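Local coordinates for cyclic di-GMP receptor atypical PilZ domain-containing protein (Xanthomonas campestris pv. campestris, PDB 3RQA) that is of unknown function but forms a tetramer through a helical bundle and carries an atypical PilZ domain, probably linking it to cyclic di-GMP signalling, at residues A14-E17 / L18-T22; L70-L73 / V74-D78; H117-P120 / P121-G125. One frame throughout, in Å; residues are numbered along the deposited sequence.

Contact 1 of 3, residues A14-E17 / L18-T22; sequences ADTE and LFADT
The Phe19 ring presents its edge to the carboxylate of Asp15, whose CG lies in the ring plane, while one ring face is covered by Leu18 CB, 3.8 Å above the ring centre. Carboxylate and ring planes stand 62° apart. This is an i to i+4 pair on the last turn of helix 12-19, a short helix laid against the β-barrel of the PilZ fold. The carboxylate straddles one side of the ring: Asp15 OD1 is 3.5 Å from Phe19 CD2, and Asp15 OD2 is 3.6 Å from Phe19 CE2. Such an approach would place negative charge beside the slightly positive ring hydrogens. OD2 is also held by a salt bridge to Arg112 and a hydrogen bond from Trp158, which fix the carboxylate and suit an aspartate here. The ring meets His105 too.

In the backbone, three successive i to i+4 bonds finish the helix, among them Phe19 N to Asp15 O at 2.9 Å and Ala20 N to Thr16 O at 3.0 Å. Leu18, with CG beside its own backbone N (chi1 -63°), reaches Trp158 and Leu146 on the barrel. Glu17, toward the barrel, makes a salt bridge to Arg160. After Phe19 the chain leaves the helix in a type II turn, and small Ala20 lets its methyl CB lie 3.1 Å from Thr16 O and 3.9 Å from Thr16 CG2.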
loop_
_atom_site.group_PDB
_atom_site.type_symbol
_atom_site.label_atom_id
_atom_site.label_comp_id
_atom_site.label_asym_id
_atom_site.label_seq_id
_atom_site.Cartn_x
_atom_site.Cartn_y
_atom_site.Cartn_z
ATOM N N ALA C 14 -36.055 14.450 -18.389
ATOM C CA ALA C 14 -34.972 13.854 -17.616
ATOM C C ALA C 14 -34.084 14.941 -17.008
ATOM O O ALA C 14 -33.733 14.876 -15.840
ATOM C CB ALA C 14 -34.143 12.937 -18.506
ATOM N N ASP C 15 -33.728 15.937 -17.813
ATOM C CA ASP C 15 -32.875 17.039 -17.370
ATOM C C ASP C 15 -33.535 17.770 -16.196
ATOM O O ASP C 15 -32.871 18.148 -15.225
ATOM C CB ASP C 15 -32.632 18.003 -18.535
ATOM C CG ASP C 15 -31.220 18.555 -18.552
ATOM O OD1 ASP C 15 -31.022 19.707 -18.113
ATOM O OD2 ASP C 15 -30.299 17.832 -18.997
ATOM N N THR C 16 -34.848 17.957 -16.287
ATOM C CA THR C 16 -35.593 18.616 -15.226
ATOM C C THR C 16 -35.582 17.747 -13.960
ATOM O O THR C 16 -35.329 18.244 -12.859
ATOM C CB THR C 16 -37.053 18.900 -15.668
ATOM O OG1 THR C 16 -37.053 19.949 -16.647
ATOM C CG2 THR C 16 -37.917 19.309 -14.474
ATOM N N GLU C 17 -35.832 16.448 -14.112
ATOM C CA GLU C 17 -35.841 15.566 -12.952
ATOM C C GLU C 17 -34.519 15.614 -12.177
ATOM O O GLU C 17 -34.503 15.724 -10.960
ATOM C CB GLU C 17 -36.111 14.119 -13.372
ATOM C CG GLU C 17 -36.254 13.166 -12.182
ATOM C CD GLU C 17 -36.643 11.754 -12.583
ATOM O OE1 GLU C 17 -37.465 11.598 -13.515
ATOM O OE2 GLU C 17 -36.140 10.797 -11.953
ATOM N N LEU C 18 -33.412 15.526 -12.904
ATOM C CA LEU C 18 -32.092 15.519 -12.292
ATOM C C LEU C 18 -31.550 16.855 -11.795
ATOM O O LEU C 18 -30.950 16.915 -10.721
ATOM C CB LEU C 18 -31.070 14.911 -13.263
ATOM C CG LEU C 18 -31.264 13.445 -13.680
ATOM C CD1 LEU C 18 -30.132 13.037 -14.620
ATOM C CD2 LEU C 18 -31.302 12.544 -12.451
ATOM N N PHE C 19 -31.776 17.922 -12.551
ATOM C CA PHE C 19 -31.205 19.210 -12.190
ATOM C C PHE C 19 -32.076 20.365 -11.706
ATOM O O PHE C 19 -31.545 21.327 -11.149
ATOM C CB PHE C 19 -30.353 19.694 -13.356
ATOM C CG PHE C 19 -29.478 18.625 -13.936
ATOM C CD1 PHE C 19 -28.462 18.051 -13.174
ATOM C CD2 PHE C 19 -29.677 18.178 -15.241
ATOM C CE1 PHE C 19 -27.655 17.050 -13.703
ATOM C CE2 PHE C 19 -28.876 17.175 -15.781
ATOM C CZ PHE C 19 -27.859 16.610 -15.004
ATOM N N ALA C 20 -33.388 20.295 -11.903
ATOM C CA ALA C 20 -34.233 21.399 -11.468
ATOM C C ALA C 20 -34.229 21.610 -9.949
ATOM O O ALA C 20 -34.346 20.657 -9.170
ATOM C CB ALA C 20 -35.665 21.192 -11.963
ATOM N N ASP C 21 -34.085 22.867 -9.541
ATOM C CA ASP C 21 -34.103 23.248 -8.125
ATOM C C ASP C 21 -33.068 22.554 -7.240
ATOM O O ASP C 21 -33.323 22.274 -6.068
ATOM C CB ASP C 21 -35.505 23.022 -7.527
ATOM C CG ASP C 21 -36.592 23.797 -8.263
ATOM O OD1 ASP C 21 -36.295 24.893 -8.770
ATOM O OD2 ASP C 21 -37.744 23.319 -8.320
ATOM N N THR C 22 -31.903 22.273 -7.802
ATOM C CA THR C 22 -30.841 21.652 -7.035
ATOM C C THR C 22 -29.512 22.025 -7.648
ATOM O O THR C 22 -29.417 22.248 -8.854
ATOM C CB THR C 22 -30.965 20.120 -6.997
ATOM O OG1 THR C 22 -30.010 19.605 -6.065
ATOM C CG2 THR C 22 -30.703 19.507 -8.372
#

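Contact 2 of 3, residues L70-L73 / V74-D78; sequences LPLL and VQRMD
Leu70 lays its isobutyl end across Val74 at about a right angle, and this is the tight side of the turn. Leu70 CG comes to 3.8 Å from Val74 CB, and CD1 is modelled closer still to CG1, a doubtful closeness since Leu70 is poorly ordered. The other methyl, Leu70 CD2, slides past the aliphatic part of Gln75, 3.6 Å from its CG. Pro71 completes the patch with CG at 3.7 Å from Val74 CG2. The branched valine suits this place because it offers a methyl to each neighbour: CG1, anti to the backbone N (chi1 -178°), takes the leucine, and CG2 the proline. Leu73 and Met77 of the third subunit cover this side, packing on Leu70 and Val74.

The contact is the start of helix 73-95, with Leu72 in the N-cap position, and that helix belongs to the parallel bundle joining four subunits. Leu72 O accepts Arg76 N at 3.2 Å and, weakly, Gln75 N. Leu73 CD1 lies 3.9 Å from Met77 CG; these long apolar chains suit an interface where Leu73 packs on Val74 of the second subunit and Met77 on Met77 of the third.

The Leu72 side is the exposed one, poorer in apolar pairs. There Leu72 CG touches Arg76 NE at 3.6 Å, and Leu72 CD1 lies 4.1 Å above the Arg76 guanidinium plane, offset toward its rim. A bend at chi2 (71°) folds the arginine back over the leucine, while its NH2 makes a salt bridge to Asp57 of the second subunit.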
loop_
_atom_site.group_PDB
_atom_site.type_symbol
_atom_site.label_atom_id
_atom_site.label_comp_id
_atom_site.label_asym_id
_atom_site.label_seq_id
_atom_site.Cartn_x
_atom_site.Cartn_y
_atom_site.Cartn_z
ATOM N N LEU C 70 1.276 20.089 19.097
ATOM C CA LEU C 70 1.626 18.711 18.764
ATOM C C LEU C 70 3.133 18.476 18.881
ATOM O O LEU C 70 3.929 19.361 18.565
ATOM C CB LEU C 70 1.186 18.400 17.335
ATOM C CG LEU C 70 1.500 16.992 16.844
ATOM C CD1 LEU C 70 0.330 16.075 17.169
ATOM C CD2 LEU C 70 1.766 17.021 15.350
ATOM N N PRO C 71 3.545 17.279 19.337
ATOM C CA PRO C 71 4.972 16.969 19.476
ATOM C C PRO C 71 5.679 16.908 18.126
ATOM O O PRO C 71 5.475 17.774 17.276
ATOM C CB PRO C 71 4.960 15.622 20.197
ATOM C CG PRO C 71 3.691 15.003 19.721
ATOM C CD PRO C 71 2.722 16.149 19.802
ATOM N N LEU C 72 6.516 15.897 17.929
ATOM C CA LEU C 72 7.225 15.749 16.662
ATOM C C LEU C 72 7.123 14.310 16.161
ATOM O O LEU C 72 7.259 14.048 14.966
ATOM C CB LEU C 72 8.699 16.143 16.814
ATOM C CG LEU C 72 9.498 16.224 15.506
ATOM C CD1 LEU C 72 8.915 17.320 14.625
ATOM C CD2 LEU C 72 10.968 16.505 15.796
ATOM N N LEU C 73 6.885 13.382 17.082
ATOM C CA LEU C 73 6.749 11.978 16.727
ATOM C C LEU C 73 5.491 11.840 15.864
ATOM O O LEU C 73 5.439 11.026 14.939
ATOM C CB LEU C 73 6.622 11.126 17.998
ATOM C CG LEU C 73 6.595 9.587 17.947
ATOM C CD1 LEU C 73 5.331 9.101 17.270
ATOM C CD2 LEU C 73 7.819 9.071 17.222
ATOM N N VAL C 74 4.483 12.652 16.166
ATOM C CA VAL C 74 3.234 12.615 15.419
ATOM C C VAL C 74 3.359 13.298 14.056
ATOM O O VAL C 74 2.661 12.925 13.109
ATOM C CB VAL C 74 2.091 13.259 16.231
ATOM C CG1 VAL C 74 0.776 13.180 15.458
ATOM C CG2 VAL C 74 1.945 12.539 17.554
ATOM N N GLN C 75 4.246 14.287 13.950
ATOM C CA GLN C 75 4.455 14.977 12.677
ATOM C C GLN C 75 5.068 13.980 11.698
ATOM O O GLN C 75 4.671 13.916 10.537
ATOM C CB GLN C 75 5.411 16.166 12.827
ATOM C CG GLN C 75 5.021 17.196 13.875
ATOM C CD GLN C 75 5.948 18.411 13.878
ATOM O OE1 GLN C 75 5.938 19.203 14.819
ATOM N NE2 GLN C 75 6.745 18.567 12.817
ATOM N N ARG C 76 6.046 13.209 12.173
ATOM C CA ARG C 76 6.703 12.201 11.341
ATOM C C ARG C 76 5.686 11.157 10.888
ATOM O O ARG C 76 5.651 10.789 9.717
ATOM C CB ARG C 76 7.837 11.504 12.105
ATOM C CG ARG C 76 9.205 12.190 12.014
ATOM C CD ARG C 76 9.251 13.494 12.789
ATOM N NE ARG C 76 10.616 14.007 12.924
ATOM C CZ ARG C 76 11.251 14.737 12.009
ATOM N NH1 ARG C 76 10.652 15.060 10.874
ATOM N NH2 ARG C 76 12.494 15.141 12.230
ATOM N N MET C 77 4.868 10.678 11.822
ATOM C CA MET C 77 3.838 9.699 11.498
ATOM C C MET C 77 2.964 10.264 10.367
ATOM O O MET C 77 2.736 9.592 9.354
ATOM C CB MET C 77 3.008 9.364 12.751
ATOM C CG MET C 77 3.747 8.430 13.727
ATOM S SD MET C 77 2.988 8.178 15.354
ATOM C CE MET C 77 1.548 7.316 14.916
ATOM N N ASP C 78 2.500 11.499 10.527
ATOM C CA ASP C 78 1.680 12.144 9.488
ATOM C C ASP C 78 2.439 12.217 8.147
ATOM O O ASP C 78 1.843 12.063 7.072
ATOM C CB ASP C 78 1.282 13.559 9.927
ATOM C CG ASP C 78 0.192 14.161 9.055
ATOM O OD1 ASP C 78 0.273 15.368 8.763
ATOM O OD2 ASP C 78 -0.752 13.439 8.672
#

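Contact 3 of 3, residues H117-P120 / P121-G125; sequences HAHP and PGTTG
The backbone folds into a type II β-turn from Pro120 to Thr123, closed by Thr123 N giving a hydrogen bond of 3.0 Å to Pro120 O. Pro121 occupies the second place, where its ring fixes phi near the required value (-56°). Gly122 takes the third, at a positive phi (110°), where a CB would be jammed against the carbonyl O of Pro121; glycine has none. Thr123 also carries the chief side-chain contact. Its hydroxyl donates to the same acceptor, OG1 to Pro120 O being 2.6 Å, in the carbonyl plane and on a lone pair. Two donors of one residue thus grip a single carbonyl, the N-H arriving somewhat out of the plane. The torsion that sets OG1 beside its own backbone N (chi1 -55°) allows this double hold, and a threonine supplies both the hydroxyl and a methyl, CG2, that reaches toward the His119 ring. Thr123 OG1 also lies 3.4 Å from Pro120 CG.

His119 approaches Thr123 at about a right angle, its CB 3.8 Å from Thr123 OG1 and its ND1 3.9 Å from Thr123 CG2.

The turn belongs to the loop between strands 110-115 and 124-129 of the barrel, and leads straight into the latter. His119 and Thr123 both pack on Val35, just past strand 24-34, while Gly122 and Thr123 share backbone hydrogen bonds with Val145 of strand 139-150.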
loop_
_atom_site.group_PDB
_atom_site.type_symbol
_atom_site.label_atom_id
_atom_site.label_comp_id
_atom_site.label_asym_id
_atom_site.label_seq_id
_atom_site.Cartn_x
_atom_site.Cartn_y
_atom_site.Cartn_z
ATOM N N HIS C 117 -21.461 3.885 -26.040
ATOM C CA HIS C 117 -22.639 3.218 -26.581
ATOM C C HIS C 117 -23.907 3.714 -25.888
ATOM O O HIS C 117 -23.895 4.005 -24.695
ATOM C CB HIS C 117 -22.504 1.704 -26.386
ATOM C CG HIS C 117 -21.251 1.130 -26.973
ATOM N ND1 HIS C 117 -20.988 1.146 -28.326
ATOM C CD2 HIS C 117 -20.171 0.559 -26.387
ATOM C CE1 HIS C 117 -19.800 0.611 -28.550
ATOM N NE2 HIS C 117 -19.283 0.247 -27.390
ATOM N N ALA C 118 -24.996 3.823 -26.642
ATOM C CA ALA C 118 -26.258 4.265 -26.067
ATOM C C ALA C 118 -26.820 3.130 -25.225
ATOM O O ALA C 118 -26.404 1.978 -25.360
ATOM C CB ALA C 118 -27.248 4.635 -27.171
ATOM N N HIS C 119 -27.760 3.459 -24.350
ATOM C CA HIS C 119 -28.397 2.464 -23.498
ATOM C C HIS C 119 -29.822 2.924 -23.286
ATOM O O HIS C 119 -30.049 4.030 -22.808
ATOM C CB HIS C 119 -27.677 2.362 -22.159
ATOM C CG HIS C 119 -26.447 1.516 -22.200
ATOM N ND1 HIS C 119 -26.496 0.140 -22.263
ATOM C CD2 HIS C 119 -25.134 1.849 -22.206
ATOM C CE1 HIS C 119 -25.266 -0.340 -22.305
ATOM N NE2 HIS C 119 -24.421 0.675 -22.273
ATOM N N PRO C 120 -30.802 2.079 -23.629
ATOM C CA PRO C 120 -32.201 2.460 -23.460
ATOM C C PRO C 120 -32.575 2.830 -22.034
ATOM O O PRO C 120 -32.029 2.281 -21.068
ATOM C CB PRO C 120 -32.953 1.225 -23.953
ATOM C CG PRO C 120 -32.024 0.101 -23.580
ATOM C CD PRO C 120 -30.688 0.657 -24.005
ATOM N N PRO C 121 -33.495 3.796 -21.883
ATOM C CA PRO C 121 -33.911 4.189 -20.537
ATOM C C PRO C 121 -34.408 2.946 -19.810
ATOM O O PRO C 121 -35.103 2.114 -20.394
ATOM C CB PRO C 121 -35.011 5.225 -20.791
ATOM C CG PRO C 121 -35.406 5.021 -22.208
ATOM C CD PRO C 121 -34.129 4.651 -22.893
ATOM N N GLY C 122 -34.017 2.806 -18.551
ATOM C CA GLY C 122 -34.421 1.644 -17.789
ATOM C C GLY C 122 -33.215 0.756 -17.544
ATOM O O GLY C 122 -33.222 -0.078 -16.645
ATOM N N THR C 123 -32.173 0.927 -18.351
ATOM C CA THR C 123 -30.963 0.138 -18.166
ATOM C C THR C 123 -30.411 0.473 -16.787
ATOM O O THR C 123 -30.375 1.630 -16.379
ATOM C CB THR C 123 -29.899 0.462 -19.228
ATOM O OG1 THR C 123 -30.466 0.298 -20.534
ATOM C CG2 THR C 123 -28.711 -0.473 -19.092
ATOM N N THR C 124 -29.998 -0.554 -16.066
ATOM C CA THR C 124 -29.463 -0.373 -14.731
ATOM C C THR C 124 -27.971 -0.592 -14.784
ATOM O O THR C 124 -27.480 -1.334 -15.640
ATOM C CB THR C 124 -30.105 -1.376 -13.743
ATOM O OG1 THR C 124 -31.470 -1.001 -13.517
ATOM C CG2 THR C 124 -29.364 -1.387 -12.412
ATOM N N GLY C 125 -27.250 0.058 -13.876
ATOM C CA GLY C 125 -25.807 -0.094 -13.842
ATOM C C GLY C 125 -25.117 0.805 -12.828
ATOM O O GLY C 125 -25.687 1.176 -11.811
#

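Contacts 1 and 3 both lie on the barrel, their centres 19 Å apart and their nearest atoms about 8 Å apart. They do not touch, yet strand 139-150 serves both: helix 12-19 packs on Leu146 and Ala147, while the 120-123 turn is hydrogen-bonded to Val145, and the residues leading into it, Ala118 and His119, lie by Ser148. Contact 2 stands far away, across the chain's centre, with its own centre 47 Å from that of contact 1 and 50 Å from that of contact 3. It alone of the three touches other subunits. Contact 2, at the start of the bundle helix, thus lies well away from the barrel.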